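Local coordinates for protein cysteine synthase (Helicobacter pylori, PDB 6AHI) that uses pyridoxal 5'-phosphate to make L-cysteine from O-acetyl-L-serine and hydrogen sulfide, and also has cystathionine beta-synthase activity, at residues 6-11 with 49-54; 60-65 with 149-154. One frame throughout, in Å; residues are numbered along the deposited sequence.

Contact 1 of 2, residues 6-11 with 49-54; sequences TMQDAI and LGQYLI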
ATOM      1  N   THR A   6     -13.118  10.954  -0.341  1.00 30.13           N
ATOM      2  CA  THR A   6     -12.303  10.872  -1.533  1.00 32.36           C
ATOM      3  C   THR A   6     -10.911  10.381  -1.118  1.00 29.64           C
ATOM      4  O   THR A   6     -10.391  10.790  -0.069  1.00 29.08           O
ATOM      5  CB  THR A   6     -12.251  12.238  -2.249  1.00 34.72           C
ATOM      6  OG1 THR A   6     -11.204  12.217  -3.205  1.00 39.84           O
ATOM      7  CG2 THR A   6     -11.925  13.409  -1.349  1.00 35.83           C
ATOM      8  N   MET A   7     -10.324   9.476  -1.905  1.00 30.39           N
ATOM      9  CA  MET A   7      -9.010   8.928  -1.533  1.00 31.80           C
ATOM     10  C   MET A   7      -7.924  10.018  -1.640  1.00 34.14           C
ATOM     11  O   MET A   7      -6.858   9.920  -1.056  1.00 30.68           O
ATOM     12  CB  MET A   7      -8.671   7.722  -2.410  1.00 32.89           C
ATOM     13  CG  MET A   7      -9.279   6.425  -1.882  1.00 33.47           C
ATOM     14  SD  MET A   7      -9.240   6.246  -0.054  1.00 31.89           S
ATOM     15  CE  MET A   7      -7.514   5.860   0.203  1.00 29.04           C
ATOM     16  N   GLN A   8      -8.246  11.097  -2.366  1.00 40.09           N
ATOM     17  CA  GLN A   8      -7.421  12.284  -2.449  1.00 42.28           C
ATOM     18  C   GLN A   8      -7.152  12.903  -1.097  1.00 43.93           C
ATOM     19  O   GLN A   8      -6.062  13.438  -0.915  1.00 51.99           O
ATOM     20  CB  GLN A   8      -8.144  13.376  -3.213  1.00 49.37           C
ATOM     21  CG  GLN A   8      -8.025  13.203  -4.696  1.00 46.29           C
ATOM     22  CD  GLN A   8      -8.055  14.608  -5.218  1.00 53.41           C
ATOM     23  OE1 GLN A   8      -7.223  15.434  -4.828  1.00 49.63           O
ATOM     24  NE2 GLN A   8      -9.031  14.873  -6.076  1.00 50.35           N
ATOM     25  N   ASP A   9      -8.121  12.820  -0.183  1.00 44.21           N
ATOM     26  CA  ASP A   9      -7.967  13.358   1.159  1.00 48.93           C
ATOM     27  C   ASP A   9      -6.805  12.669   1.907  1.00 44.85           C
ATOM     28  O   ASP A   9      -6.354  13.142   2.948  1.00 50.67           O
ATOM     29  CB  ASP A   9      -9.247  13.190   1.995  1.00 57.48           C
ATOM     30  CG  ASP A   9     -10.430  14.108   1.688  1.00 69.98           C
ATOM     31  OD1 ASP A   9     -10.243  15.104   0.943  1.00 69.48           O
ATOM     32  OD2 ASP A   9     -11.556  13.811   2.211  1.00 67.84           O
ATOM     33  N   ALA A  10      -6.364  11.502   1.436  1.00 38.11           N
ATOM     34  CA  ALA A  10      -5.367  10.719   2.150  1.00 31.86           C
ATOM     35  C   ALA A  10      -3.964  10.903   1.541  1.00 28.25           C
ATOM     36  O   ALA A  10      -3.053  10.215   1.962  1.00 26.58           O
ATOM     37  CB  ALA A  10      -5.803   9.266   2.142  1.00 32.04           C
ATOM     38  N   ILE A  11      -3.808  11.760   0.510  1.00 29.37           N
ATOM     39  CA  ILE A  11      -2.485  12.025  -0.145  1.00 28.31           C
ATOM     40  C   ILE A  11      -1.616  12.842   0.822  1.00 28.18           C
ATOM     41  O   ILE A  11      -2.091  13.769   1.463  1.00 25.68           O
ATOM     42  CB  ILE A  11      -2.626  12.702  -1.533  1.00 29.52           C
ATOM     43  CG1 ILE A  11      -3.212  11.724  -2.558  1.00 28.98           C
ATOM     44  CG2 ILE A  11      -1.284  13.241  -2.010  1.00 27.95           C
ATOM     45  CD1 ILE A  11      -3.677  12.342  -3.848  1.00 32.59           C
ATOM     46  N   LEU A  49       2.247  14.984  -7.252  1.00 31.38           N
ATOM     47  CA  LEU A  49       2.342  15.654  -8.568  1.00 33.43           C
ATOM     48  C   LEU A  49       0.946  15.724  -9.195  1.00 36.15           C
ATOM     49  O   LEU A  49       0.530  16.765  -9.694  1.00 40.58           O
ATOM     50  CB  LEU A  49       3.323  14.882  -9.458  1.00 33.14           C
ATOM     51  CG  LEU A  49       3.457  15.388 -10.896  1.00 36.33           C
ATOM     52  CD1 LEU A  49       3.914  16.832 -10.911  1.00 36.93           C
ATOM     53  CD2 LEU A  49       4.434  14.519 -11.680  1.00 36.97           C
ATOM     54  N   GLY A  50       0.227  14.594  -9.150  1.00 37.17           N
ATOM     55  CA  GLY A  50      -1.091  14.505  -9.720  1.00 38.53           C
ATOM     56  C   GLY A  50      -2.024  15.509  -9.078  1.00 38.55           C
ATOM     57  O   GLY A  50      -2.764  16.202  -9.740  1.00 40.36           O
ATOM     58  N   GLN A  51      -1.948  15.597  -7.759  1.00 36.53           N
ATOM     59  CA  GLN A  51      -2.834  16.433  -7.009  1.00 38.07           C
ATOM     60  C   GLN A  51      -2.548  17.896  -7.317  1.00 38.81           C
ATOM     61  O   GLN A  51      -3.464  18.679  -7.469  1.00 42.86           O
ATOM     62  CB  GLN A  51      -2.649  16.192  -5.518  1.00 36.74           C
ATOM     63  CG  GLN A  51      -3.581  17.041  -4.680  1.00 39.14           C
ATOM     64  CD  GLN A  51      -3.495  16.607  -3.244  1.00 37.76           C
ATOM     65  OE1 GLN A  51      -2.454  16.726  -2.615  1.00 36.51           O
ATOM     66  NE2 GLN A  51      -4.589  16.065  -2.736  1.00 44.24           N
ATOM     67  N   TYR A  52      -1.260  18.234  -7.417  1.00 39.01           N
ATOM     68  CA  TYR A  52      -0.845  19.592  -7.687  1.00 41.27           C
ATOM     69  C   TYR A  52      -1.248  19.994  -9.113  1.00 43.09           C
ATOM     70  O   TYR A  52      -1.799  21.080  -9.286  1.00 46.11           O
ATOM     71  CB  TYR A  52       0.651  19.760  -7.423  1.00 40.78           C
ATOM     72  CG  TYR A  52       1.151  21.172  -7.602  1.00 43.00           C
ATOM     73  CD1 TYR A  52       1.044  22.104  -6.582  1.00 42.80           C
ATOM     74  CD2 TYR A  52       1.714  21.581  -8.800  1.00 44.76           C
ATOM     75  CE1 TYR A  52       1.485  23.403  -6.746  1.00 42.80           C
ATOM     76  CE2 TYR A  52       2.175  22.876  -8.981  1.00 46.03           C
ATOM     77  CZ  TYR A  52       2.067  23.784  -7.941  1.00 45.41           C
ATOM     78  OH  TYR A  52       2.516  25.056  -8.103  1.00 48.17           O
ATOM     79  N   LEU A  53      -0.970  19.147 -10.116  1.00 42.67           N
ATOM     80  CA  LEU A  53      -1.193  19.498 -11.532  1.00 44.76           C
ATOM     81  C   LEU A  53      -2.682  19.788 -11.784  1.00 45.63           C
ATOM     82  O   LEU A  53      -3.029  20.766 -12.445  1.00 45.89           O
ATOM     83  CB  LEU A  53      -0.697  18.355 -12.431  1.00 45.61           C
ATOM     84  CG  LEU A  53       0.816  18.235 -12.615  1.00 45.12           C
ATOM     85  CD1 LEU A  53       1.169  17.017 -13.461  1.00 44.40           C
ATOM     86  CD2 LEU A  53       1.355  19.488 -13.271  1.00 48.36           C
ATOM     87  N   ILE A  54      -3.558  18.934 -11.242  1.00 43.91           N
ATOM     88  CA  ILE A  54      -4.995  19.070 -11.403  1.00 46.10           C
ATOM     89  C   ILE A  54      -5.512  20.298 -10.639  1.00 47.98           C
ATOM     90  O   ILE A  54      -6.253  21.124 -11.233  1.00 49.24           O
ATOM     91  CB  ILE A  54      -5.705  17.738 -11.064  1.00 44.72           C
ATOM     92  CG1 ILE A  54      -5.447  16.772 -12.227  1.00 46.68           C
ATOM     93  CG2 ILE A  54      -7.194  17.931 -10.778  1.00 43.92           C
ATOM     94  CD1 ILE A  54      -5.745  15.335 -11.958  1.00 45.38           C
TER
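In this PLP-dependent enzyme of the cysteine synthase family, a short 3-10 turn, residues 7-10, lies against the early turns of helix 48-60, and Gln8 and Gln51 meet across the gap. The two backbones stay well apart, with Gln8 CA and Gln51 CA 7.7 Å from each other, so a long side chain is needed to span the distance. Gln51 provides it: CG stands anti to the backbone N (chi1 -179°) and the chain runs on extended, carrying the amide right up to the turn. There NE2 of Gln51 gives a weak but nearly straight hydrogen bond to OE1 of Gln8, 3.4 Å long. The two amide planes are turned 50° apart, so the groups do not lie flat on one another. Gln8 CB does not point at the helix; a bend at chi2 brings its OE1 closer. Ile11 adds an apolar side to the same amide. Its CG2 lies 3.7 Å from Gln51 OE1, while CD1 is 4.0 Å from Gln51 NE2, so the branched residue borders both ends of the group. At the start of the turn, Thr6 OG1 accepts from Gln8 N at 3.3 Å, an ST turn, and Asp9 N bonds back to Thr6 O at 3.0 Å, which probably steadies the backbone that carries Gln8. Met7 meets Asn260 of the second subunit. Helix 76-85 covers one side of the contact, where Val84 packs on Gln8, Ile11 and Ile54, and Leu81 also touches Ile54.

Contact 2 of 2, residues 60-65 with 149-154; sequences TGKITS and NPDNPA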
ATOM      1  N   THR A  60      -5.628  27.958 -12.984  1.00 72.21           N
ATOM      2  CA  THR A  60      -5.149  28.770 -14.126  1.00 76.21           C
ATOM      3  C   THR A  60      -6.129  28.703 -15.297  1.00 77.78           C
ATOM      4  O   THR A  60      -5.975  29.489 -16.236  1.00 75.13           O
ATOM      5  CB  THR A  60      -3.882  28.154 -14.719  1.00 76.44           C
ATOM      6  OG1 THR A  60      -4.250  26.852 -15.155  1.00 77.64           O
ATOM      7  CG2 THR A  60      -2.730  28.076 -13.750  1.00 72.64           C
ATOM      8  N   GLY A  61      -7.076  27.776 -15.259  1.00 79.98           N
ATOM      9  CA  GLY A  61      -8.003  27.649 -16.389  1.00 82.48           C
ATOM     10  C   GLY A  61      -7.474  26.661 -17.401  1.00 76.98           C
ATOM     11  O   GLY A  61      -8.101  26.500 -18.432  1.00 77.16           O
ATOM     12  N   LYS A  62      -6.347  26.021 -17.116  1.00 72.74           N
ATOM     13  CA  LYS A  62      -5.839  24.982 -18.050  1.00 71.98           C
ATOM     14  C   LYS A  62      -6.751  23.750 -18.002  1.00 68.40           C
ATOM     15  O   LYS A  62      -6.709  23.009 -18.963  1.00 68.02           O
ATOM     16  CB  LYS A  62      -4.395  24.577 -17.743  1.00 71.29           C
ATOM     17  CG  LYS A  62      -3.336  25.634 -17.987  1.00 73.95           C
ATOM     18  CD  LYS A  62      -2.025  25.383 -17.279  1.00 72.59           C
ATOM     19  CE  LYS A  62      -0.837  25.588 -18.193  1.00 73.34           C
ATOM     20  NZ  LYS A  62       0.431  25.072 -17.625  1.00 70.82           N
ATOM     21  N   ILE A  63      -7.464  23.518 -16.890  1.00 65.55           N
ATOM     22  CA  ILE A  63      -8.404  22.401 -16.735  1.00 64.29           C
ATOM     23  C   ILE A  63      -9.786  22.950 -16.379  1.00 65.32           C
ATOM     24  O   ILE A  63      -9.914  23.812 -15.535  1.00 65.26           O
ATOM     25  CB  ILE A  63      -7.917  21.381 -15.686  1.00 60.25           C
ATOM     26  CG1 ILE A  63      -6.577  20.759 -16.091  1.00 59.39           C
ATOM     27  CG2 ILE A  63      -8.984  20.322 -15.434  1.00 58.96           C
ATOM     28  CD1 ILE A  63      -5.882  20.005 -14.979  1.00 57.19           C
ATOM     29  N   THR A  64     -10.817  22.416 -17.039  1.00 67.63           N
ATOM     30  CA  THR A  64     -12.230  22.630 -16.672  1.00 70.72           C
ATOM     31  C   THR A  64     -12.946  21.269 -16.662  1.00 69.41           C
ATOM     32  O   THR A  64     -12.291  20.242 -16.832  1.00 63.68           O
ATOM     33  CB  THR A  64     -12.926  23.632 -17.604  1.00 74.78           C
ATOM     34  OG1 THR A  64     -13.143  22.992 -18.862  1.00 78.27           O
ATOM     35  CG2 THR A  64     -12.148  24.914 -17.814  1.00 76.89           C
ATOM     36  N   SER A  65     -14.283  21.283 -16.526  1.00 71.48           N
ATOM     37  CA  SER A  65     -15.061  20.107 -16.098  1.00 71.12           C
ATOM     38  C   SER A  65     -15.015  19.000 -17.156  1.00 71.65           C
ATOM     39  O   SER A  65     -15.090  17.812 -16.805  1.00 70.20           O
ATOM     40  CB  SER A  65     -16.479  20.473 -15.766  1.00 71.65           C
ATOM     41  OG  SER A  65     -16.971  21.414 -16.698  1.00 76.41           O
ATOM     42  N   ASN A 149       7.721  20.168 -17.955  1.00 52.26           N
ATOM     43  CA  ASN A 149       6.841  21.171 -17.387  1.00 51.97           C
ATOM     44  C   ASN A 149       7.454  21.647 -16.075  1.00 48.01           C
ATOM     45  O   ASN A 149       7.635  20.833 -15.184  1.00 45.83           O
ATOM     46  CB  ASN A 149       5.416  20.626 -17.219  1.00 52.95           C
ATOM     47  CG  ASN A 149       4.410  21.704 -16.879  1.00 55.10           C
ATOM     48  OD1 ASN A 149       4.746  22.701 -16.249  1.00 52.62           O
ATOM     49  ND2 ASN A 149       3.165  21.522 -17.298  1.00 61.09           N
ATOM     50  N   PRO A 150       7.753  22.956 -15.874  1.00 49.08           N
ATOM     51  CA  PRO A 150       8.234  23.441 -14.570  1.00 46.71           C
ATOM     52  C   PRO A 150       7.251  23.228 -13.404  1.00 45.08           C
ATOM     53  O   PRO A 150       7.612  23.372 -12.235  1.00 43.03           O
ATOM     54  CB  PRO A 150       8.459  24.945 -14.754  1.00 48.50           C
ATOM     55  CG  PRO A 150       7.720  25.302 -16.037  1.00 51.89           C
ATOM     56  CD  PRO A 150       7.644  24.039 -16.869  1.00 51.56           C
ATOM     57  N   ASP A 151       6.005  22.873 -13.707  1.00 45.80           N
ATOM     58  CA  ASP A 151       5.028  22.584 -12.649  1.00 45.25           C
ATOM     59  C   ASP A 151       5.337  21.240 -11.987  1.00 41.02           C
ATOM     60  O   ASP A 151       4.814  20.964 -10.931  1.00 37.39           O
ATOM     61  CB  ASP A 151       3.590  22.554 -13.168  1.00 48.88           C
ATOM     62  CG  ASP A 151       3.090  23.906 -13.628  1.00 56.43           C
ATOM     63  OD1 ASP A 151       3.540  24.924 -13.038  1.00 63.25           O
ATOM     64  OD2 ASP A 151       2.280  23.930 -14.577  1.00 58.25           O
ATOM     65  N   ASN A 152       6.150  20.403 -12.644  1.00 40.32           N
ATOM     66  CA  ASN A 152       6.606  19.149 -12.059  1.00 38.23           C
ATOM     67  C   ASN A 152       7.407  19.462 -10.786  1.00 35.40           C
ATOM     68  O   ASN A 152       6.948  19.152  -9.687  1.00 33.82           O
ATOM     69  CB  ASN A 152       7.306  18.299 -13.128  1.00 39.20           C
ATOM     70  CG  ASN A 152       7.939  17.022 -12.607  1.00 38.55           C
ATOM     71  OD1 ASN A 152       7.837  16.696 -11.422  1.00 37.96           O
ATOM     72  ND2 ASN A 152       8.601  16.297 -13.500  1.00 40.89           N
ATOM     73  N   PRO A 153       8.610  20.087 -10.836  1.00 34.94           N
ATOM     74  CA  PRO A 153       9.314  20.429  -9.599  1.00 33.47           C
ATOM     75  C   PRO A 153       8.487  21.331  -8.666  1.00 33.41           C
ATOM     76  O   PRO A 153       8.569  21.179  -7.429  1.00 33.10           O
ATOM     77  CB  PRO A 153      10.633  21.088 -10.037  1.00 34.30           C
ATOM     78  CG  PRO A 153      10.486  21.342 -11.531  1.00 36.22           C
ATOM     79  CD  PRO A 153       9.383  20.433 -12.036  1.00 36.37           C
ATOM     80  N   ALA A 154       7.662  22.220  -9.223  1.00 34.78           N
ATOM     81  CA  ALA A 154       6.876  23.129  -8.377  1.00 35.18           C
ATOM     82  C   ALA A 154       5.963  22.339  -7.452  1.00 34.48           C
ATOM     83  O   ALA A 154       5.703  22.767  -6.286  1.00 33.37           O
ATOM     84  CB  ALA A 154       6.056  24.074  -9.189  1.00 38.24           C
TER
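Lys62 and Asp151 face each other at the surface, joining the ST turn that ends helix 48-60 to the Asn-capped start of helix 151-158. The charged interaction is a long salt bridge, Lys62 NZ to Asp151 OD2 at 3.7 Å, with the two side chains approaching from opposite directions. Lysine suits the place because its long, flexible chain can reach the other segment from an exposed site; here it bends at chi3 (134°) on the way. Being long and at the surface, the pair is probably a modest electrostatic link. Lys62 NZ also passes 4.5 Å from Asn149 ND2 without bonding to it. The side chains of Lys62 and Asn149 both touch Tyr142 of strand 141-142, which gives the two segments a shared aromatic neighbour.

Hydrogen bonds within each segment set up the partners. Thr60 OG1 accepts from Lys62 N at 3.0 Å, forming the ST turn, where Gly61 leaves the helical conformation with positive phi (91°), a value that would press a CB against the preceding carbonyl oxygen. Asn149 ND2 is held by Pro144 O. Asn152, in the first turn of helix 151-158, uses its ND2 to reach the OG of Ser181, a residue that probably binds the pyridoxal phosphate, as in related enzymes. On the Asp151 side, the helix start is capped: Asn149 OD1 accepts from Asp151 N at 2.8 Å, with the donor standing 40° out of the amide carbonyl plane.

How the contacts relate
From the N terminus, the chain passes through 6-11, then strands 16-19 and 31-36, before reaching 49-54, where contact 1 closes its loop. Contact 2 opens a few residues later, as helix 48-60 ends, and closes only at 149-154, after the strands and helices of the four-stranded parallel sheet. The two loops thus follow in series, neither crossing nor nesting. Helix 48-60 joins them: one side faces the N-terminal turn, while Leu49, Tyr52 and Leu53 pack on helix 151-158, with Leu53 CD2 3.8 Å from Asp151 CB. Ile54 CA also meets Ile63 CD1, at 3.8 Å. The contact centres lie about 13 Å apart.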